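Local atomic coordinates of PelD (Pseudomonas aeruginosa, PDB entry 4ETX), a protein that binds the second messenger cyclic di-GMP as an effector in pellicle formation, this chain being the part with its GAF and GGDEF-like domains. Residues 23-28 against 49-54; 105-110 against 123-128. All blocks are in the same frame, centred on the assembly; numbering follows the deposited sequence.

Contact 1 of 2, residues 23-28 against 49-54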
loop_
_atom_site.group_PDB
_atom_site.type_symbol
_atom_site.label_atom_id
_atom_site.label_comp_id
_atom_site.label_asym_id
_atom_site.label_seq_id
_atom_site.Cartn_x
_atom_site.Cartn_y
_atom_site.Cartn_z
ATOM N N ASP A 23 6.258 -7.129 22.489
ATOM C CA ASP A 23 6.624 -6.097 23.441
ATOM C C ASP A 23 7.428 -5.022 22.718
ATOM O O ASP A 23 7.808 -4.016 23.316
ATOM C CB ASP A 23 7.487 -6.702 24.552
ATOM C CG ASP A 23 8.714 -7.418 24.007
ATOM O OD1 ASP A 23 9.840 -6.912 24.197
ATOM O OD2 ASP A 23 8.539 -8.480 23.367
ATOM N N GLU A 24 7.686 -5.254 21.432
ATOM C CA GLU A 24 8.606 -4.430 20.645
ATOM C C GLU A 24 7.871 -3.453 19.733
ATOM O O GLU A 24 6.982 -3.853 18.982
ATOM C CB GLU A 24 9.539 -5.320 19.812
ATOM C CG GLU A 24 10.339 -6.309 20.658
ATOM C CD GLU A 24 11.649 -6.735 20.022
ATOM O OE1 GLU A 24 11.943 -6.303 18.885
ATOM O OE2 GLU A 24 12.384 -7.512 20.671
ATOM N N ALA A 25 8.247 -2.177 19.821
ATOM C CA ALA A 25 7.683 -1.143 18.968
ATOM C C ALA A 25 8.184 -1.347 17.534
ATOM O O ALA A 25 9.394 -1.331 17.294
ATOM C CB ALA A 25 8.059 0.239 19.485
ATOM N N PRO A 26 7.254 -1.550 16.582
ATOM C CA PRO A 26 7.622 -1.932 15.222
ATOM C C PRO A 26 8.541 -0.918 14.548
ATOM O O PRO A 26 9.498 -1.307 13.880
ATOM C CB PRO A 26 6.274 -2.001 14.505
ATOM C CG PRO A 26 5.296 -2.254 15.596
ATOM C CD PRO A 26 5.790 -1.463 16.739
ATOM N N LEU A 27 8.260 0.370 14.749
ATOM C CA LEU A 27 9.078 1.417 14.166
ATOM C C LEU A 27 10.504 1.373 14.716
ATOM O O LEU A 27 11.444 1.563 13.960
ATOM C CB LEU A 27 8.435 2.800 14.355
ATOM C CG LEU A 27 9.058 3.977 13.592
ATOM C CD1 LEU A 27 9.237 3.675 12.117
ATOM C CD2 LEU A 27 8.243 5.249 13.800
ATOM N N ASP A 28 10.658 1.085 16.011
ATOM C CA ASP A 28 11.981 0.901 16.615
ATOM C C ASP A 28 12.650 -0.376 16.115
ATOM O O ASP A 28 13.810 -0.351 15.687
ATOM C CB ASP A 28 11.909 0.881 18.155
ATOM C CG ASP A 28 11.173 2.086 18.733
ATOM O OD1 ASP A 28 10.456 2.791 17.984
ATOM O OD2 ASP A 28 11.287 2.318 19.955
ATOM N N LEU A 49 16.227 8.018 9.163
ATOM C CA LEU A 49 14.814 7.810 9.534
ATOM C C LEU A 49 14.522 8.296 10.956
ATOM O O LEU A 49 15.227 7.936 11.898
ATOM C CB LEU A 49 14.410 6.335 9.355
ATOM C CG LEU A 49 12.926 5.940 9.464
ATOM C CD1 LEU A 49 12.117 6.357 8.226
ATOM C CD2 LEU A 49 12.783 4.443 9.698
ATOM N N TYR A 50 13.496 9.134 11.105
ATOM C CA TYR A 50 13.194 9.735 12.405
ATOM C C TYR A 50 11.756 9.472 12.828
ATOM O O TYR A 50 10.853 9.496 11.995
ATOM C CB TYR A 50 13.491 11.241 12.414
ATOM C CG TYR A 50 14.892 11.556 11.933
ATOM C CD1 TYR A 50 15.933 11.806 12.833
ATOM C CD2 TYR A 50 15.184 11.550 10.571
ATOM C CE1 TYR A 50 17.241 12.053 12.364
ATOM C CE2 TYR A 50 16.453 11.798 10.107
ATOM C CZ TYR A 50 17.473 12.062 10.990
ATOM O OH TYR A 50 18.716 12.284 10.463
ATOM N N ARG A 51 11.558 9.195 14.117
ATOM C CA ARG A 51 10.210 9.067 14.668
ATOM C C ARG A 51 9.553 10.443 14.628
ATOM O O ARG A 51 10.223 11.455 14.816
ATOM C CB ARG A 51 10.228 8.545 16.115
ATOM C CG ARG A 51 8.835 8.552 16.753
ATOM C CD ARG A 51 8.783 7.888 18.118
ATOM N NE ARG A 51 8.984 6.444 18.057
ATOM C CZ ARG A 51 8.033 5.553 17.792
ATOM N NH1 ARG A 51 6.781 5.942 17.545
ATOM N NH2 ARG A 51 8.332 4.263 17.786
ATOM N N VAL A 52 8.257 10.475 14.367
ATOM C CA VAL A 52 7.512 11.709 14.410
ATOM C C VAL A 52 6.486 11.616 15.543
ATOM O O VAL A 52 5.678 10.679 15.602
ATOM C CB VAL A 52 6.837 12.041 13.057
ATOM C CG1 VAL A 52 5.951 13.273 13.176
ATOM C CG2 VAL A 52 7.897 12.250 11.956
ATOM N N ARG A 53 6.554 12.588 16.447
ATOM C CA ARG A 53 5.664 12.654 17.601
ATOM C C ARG A 53 4.234 13.010 17.189
ATOM O O ARG A 53 3.991 13.398 16.048
ATOM C CB ARG A 53 6.205 13.658 18.622
ATOM C CG ARG A 53 7.644 13.383 19.050
ATOM C CD ARG A 53 8.022 14.187 20.295
ATOM N NE ARG A 53 8.681 15.438 19.946
ATOM C CZ ARG A 53 9.992 15.659 20.033
ATOM N NH1 ARG A 53 10.814 14.717 20.474
ATOM N NH2 ARG A 53 10.483 16.832 19.678
ATOM N N TYR A 54 3.295 12.881 18.125
ATOM C CA TYR A 54 1.877 13.133 17.857
ATOM C C TYR A 54 1.556 14.588 17.434
ATOM O O TYR A 54 0.510 14.837 16.821
ATOM C CB TYR A 54 1.039 12.696 19.071
ATOM C CG TYR A 54 -0.446 12.976 18.977
ATOM C CD1 TYR A 54 -1.324 12.030 18.453
ATOM C CD2 TYR A 54 -0.976 14.184 19.440
ATOM C CE1 TYR A 54 -2.695 12.285 18.384
ATOM C CE2 TYR A 54 -2.332 14.449 19.363
ATOM C CZ TYR A 54 -3.184 13.500 18.835
ATOM O OH TYR A 54 -4.533 13.767 18.774
HETATM O O HOH W 1 11.300 5.797 18.876
#
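Leu27, Asp28 and Arg51 join the short helix 26-29 to strand 46-51 in a partly buried side-chain contact within the GAF domain, part salt bridge and part apolar packing. It is small: 199 Å² is buried over both segments, and the nearest CA atoms, those of Leu27 and Arg51, stay 7.7 Å apart, so the backbones do not meet and the long side chain of Arg51 spans the gap. Its chain runs extended to CD and then bends at chi3 (-69°), which turns the guanidinium back to the helix. Arg51 NH2 gives a hydrogen bond to Asp28 OD1 at 2.6 Å, with an angle of 151° at the hydrogen. OD1 lies almost in the guanidinium plane and is met on its syn side. The bridge is single-pronged, since Asp28 OD2 remains 4.1 Å from Arg51 NH2; the 67° turn between the two flat groups is consistent with this. A water at the guanidinium edge links Arg51 NE to Asp28 OD1, making a second, indirect route, although its separation from NE is short enough to be doubtful. Over the guanidinium face sits Leu27 CD2, 4.0 Å from Arg51 CZ, and Leu27 CB comes to 3.7 Å from Arg51 NH2, so an apolar branch covers the charged plane while the charge is met at its edge. The other branch of Leu27 turns to the sheet: Leu27 CD1 reaches Leu49 CD2 at 4.4 Å. Leu27 also touches Ala122 and Leu63, and Leu153 of helix 136-153 packs against it, whereas Tyr50 points to the other side of the strand. With Ala25 as N-cap, helix 26-29 thus begins over one face of the central antiparallel sheet, the helix-on-sheet layering characteristic of GAF domains.

Contact 2 of 2, residues 105-110 against 123-128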
loop_
_atom_site.group_PDB
_atom_site.type_symbol
_atom_site.label_atom_id
_atom_site.label_comp_id
_atom_site.label_asym_id
_atom_site.label_seq_id
_atom_site.Cartn_x
_atom_site.Cartn_y
_atom_site.Cartn_z
ATOM N N SER A 105 24.658 24.009 4.006
ATOM C CA SER A 105 24.453 22.770 4.776
ATOM C C SER A 105 23.019 22.197 4.724
ATOM O O SER A 105 22.393 21.959 5.758
ATOM C CB SER A 105 24.914 22.964 6.226
ATOM O OG SER A 105 25.087 21.712 6.868
ATOM N N ALA A 106 22.515 21.972 3.516
ATOM C CA ALA A 106 21.118 21.595 3.332
ATOM C C ALA A 106 20.913 20.102 3.056
ATOM O O ALA A 106 21.850 19.386 2.682
ATOM C CB ALA A 106 20.497 22.432 2.215
ATOM N N LEU A 107 19.677 19.642 3.246
ATOM C CA LEU A 107 19.285 18.303 2.820
ATOM C C LEU A 107 18.986 18.341 1.331
ATOM O O LEU A 107 19.172 19.379 0.698
ATOM C CB LEU A 107 18.049 17.832 3.580
ATOM C CG LEU A 107 18.267 17.434 5.038
ATOM C CD1 LEU A 107 16.942 17.422 5.762
ATOM C CD2 LEU A 107 18.982 16.089 5.127
ATOM N N GLN A 108 18.542 17.213 0.780
ATOM C CA GLN A 108 18.091 17.153 -0.612
ATOM C C GLN A 108 16.576 16.886 -0.741
ATOM O O GLN A 108 15.915 17.523 -1.556
ATOM C CB GLN A 108 18.900 16.118 -1.404
ATOM C CG GLN A 108 20.325 16.547 -1.769
ATOM C CD GLN A 108 21.094 15.442 -2.483
ATOM O OE1 GLN A 108 20.541 14.386 -2.794
ATOM N NE2 GLN A 108 22.379 15.684 -2.749
ATOM N N VAL A 109 16.035 15.951 0.051
ATOM C CA VAL A 109 14.571 15.679 0.087
ATOM C C VAL A 109 14.115 15.107 1.452
ATOM O O VAL A 109 14.893 14.446 2.150
ATOM C CB VAL A 109 14.097 14.782 -1.131
ATOM C CG1 VAL A 109 14.964 13.562 -1.287
ATOM C CG2 VAL A 109 12.623 14.368 -1.035
ATOM N N CYS A 110 12.868 15.394 1.821
ATOM C CA CYS A 110 12.244 14.883 3.053
ATOM C C CYS A 110 10.949 14.174 2.697
ATOM O O CYS A 110 10.122 14.712 1.965
ATOM C CB CYS A 110 11.980 16.011 4.073
ATOM S SG CYS A 110 13.444 16.463 5.031
ATOM N N LEU A 123 9.685 10.256 9.638
ATOM C CA LEU A 123 10.238 11.108 8.605
ATOM C C LEU A 123 11.476 10.472 7.970
ATOM O O LEU A 123 12.370 10.034 8.689
ATOM C CB LEU A 123 10.581 12.468 9.201
ATOM C CG LEU A 123 11.219 13.497 8.261
ATOM C CD1 LEU A 123 10.400 13.679 7.001
ATOM C CD2 LEU A 123 11.380 14.811 8.983
ATOM N N LEU A 124 11.502 10.404 6.638
ATOM C CA LEU A 124 12.739 10.133 5.904
ATOM C C LEU A 124 13.359 11.462 5.491
ATOM O O LEU A 124 12.731 12.254 4.785
ATOM C CB LEU A 124 12.511 9.240 4.665
ATOM C CG LEU A 124 13.701 9.058 3.700
ATOM C CD1 LEU A 124 14.722 8.069 4.248
ATOM C CD2 LEU A 124 13.253 8.623 2.288
ATOM N N ALA A 125 14.581 11.700 5.951
ATOM C CA ALA A 125 15.358 12.895 5.578
ATOM C C ALA A 125 16.571 12.474 4.757
ATOM O O ALA A 125 17.481 11.785 5.255
ATOM C CB ALA A 125 15.791 13.667 6.825
ATOM N N VAL A 126 16.601 12.882 3.493
ATOM C CA VAL A 126 17.685 12.446 2.609
ATOM C C VAL A 126 18.744 13.547 2.483
ATOM O O VAL A 126 18.443 14.655 2.063
ATOM C CB VAL A 126 17.147 11.944 1.216
ATOM C CG1 VAL A 126 18.284 11.556 0.275
ATOM C CG2 VAL A 126 16.211 10.759 1.396
ATOM N N GLU A 127 19.978 13.222 2.880
ATOM C CA GLU A 127 21.126 14.109 2.695
ATOM C C GLU A 127 21.653 13.995 1.260
ATOM O O GLU A 127 21.855 15.008 0.592
ATOM C CB GLU A 127 22.231 13.795 3.713
ATOM C CG GLU A 127 23.563 14.538 3.503
ATOM C CD GLU A 127 23.563 15.974 4.010
ATOM O OE1 GLU A 127 22.492 16.510 4.364
ATOM O OE2 GLU A 127 24.663 16.576 4.056
ATOM N N GLN A 128 21.865 12.768 0.795
ATOM C CA GLN A 128 22.449 12.542 -0.531
ATOM C C GLN A 128 21.756 11.442 -1.336
ATOM O O GLN A 128 21.429 10.375 -0.822
ATOM C CB GLN A 128 23.962 12.262 -0.431
ATOM C CG GLN A 128 24.618 11.750 -1.741
ATOM C CD GLN A 128 26.127 11.521 -1.634
ATOM O OE1 GLN A 128 26.878 12.396 -1.225
ATOM N NE2 GLN A 128 26.571 10.343 -2.037
HETATM O O HOH W 2 22.896 18.103 0.529
#
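The carboxamide of Gln108 has the carbonyl oxygen of Glu127 over one face, with Glu127 O 3.2 Å from Gln108 CD and nearly straight above it. This position explains why NE2 makes no hydrogen bond to that oxygen despite its nearness. CA of Gln128 lies over the same face, further to the side, and Gln108 OE1 is held by the backbone N of Met129, which fixes the rotation of the amide. The Glu127 side chain bends at chi2 (80°), which brings Glu127 OE1 to 3.6 Å from Leu107 CD2. Ala106 O stands well above the carboxylate plane; Ala106 O and Glu127 OE1, both acceptors, are not bonded, and a water donates to Ala106 O and to the backbone O of Glu127.

Backbone bonds show a classic beta bulge: Gln108 and Val109 both face Val126. Val126 O accepts from Gln108 N at 2.9 Å (169° at the hydrogen) and, weakly, from Val109 N at 3.4 Å. In return Val126 N donates to Val109 O at 2.7 Å, closing the antiparallel hydrogen-bonded pair. Next along, Cys110 and Ala125 form a non-hydrogen-bonded pair, where Cys110 CA makes a CH...O contact with Leu124 O.

The side chains of Val109 and Val126 lie side by side on one face, CG1 of Val109 3.7 Å from CB of Val126. On the other face Ala125 CB lies 4.1 Å from Cys110 SG and also touches Leu107 CD1, while Cys110 CB meets Leu123 CD1. Helix 77-85 covers this second face, Val79 packing on Leu107 and Cys110, and Cys82 on Cys110 and Leu123. In the sheet the hairpin is flanked by strand 89-90 on one side, Val89 bonded to Cys110 and Val91, just past the strand, to Gln108, and by strand 46-51, bonded to Leu123 and Ala125, on the other.

Overall arrangement
From the N terminus, helix 2-18 leads into residues 23-28; contact 1 closes a loop of 20 residues, mostly helix, when the chain returns as strand 46-51. The chain then passes through strand 64-66, helix 77-85 and strand 89-90 before contact 2 closes the hairpin of strands 109-114 and 120-126. The two loops are in series, neither nested nor crossed. Their centres lie 19 Å apart, yet they share one sheet, because strands 46-51 and 120-126 are neighbours: Tyr50 O and Leu123 N, 2.7 Å apart, probably form a hydrogen bond. Contact 1 attaches an early helix to the sheet of the GAF domain, and contact 2 pairs two neighbouring strands within that sheet.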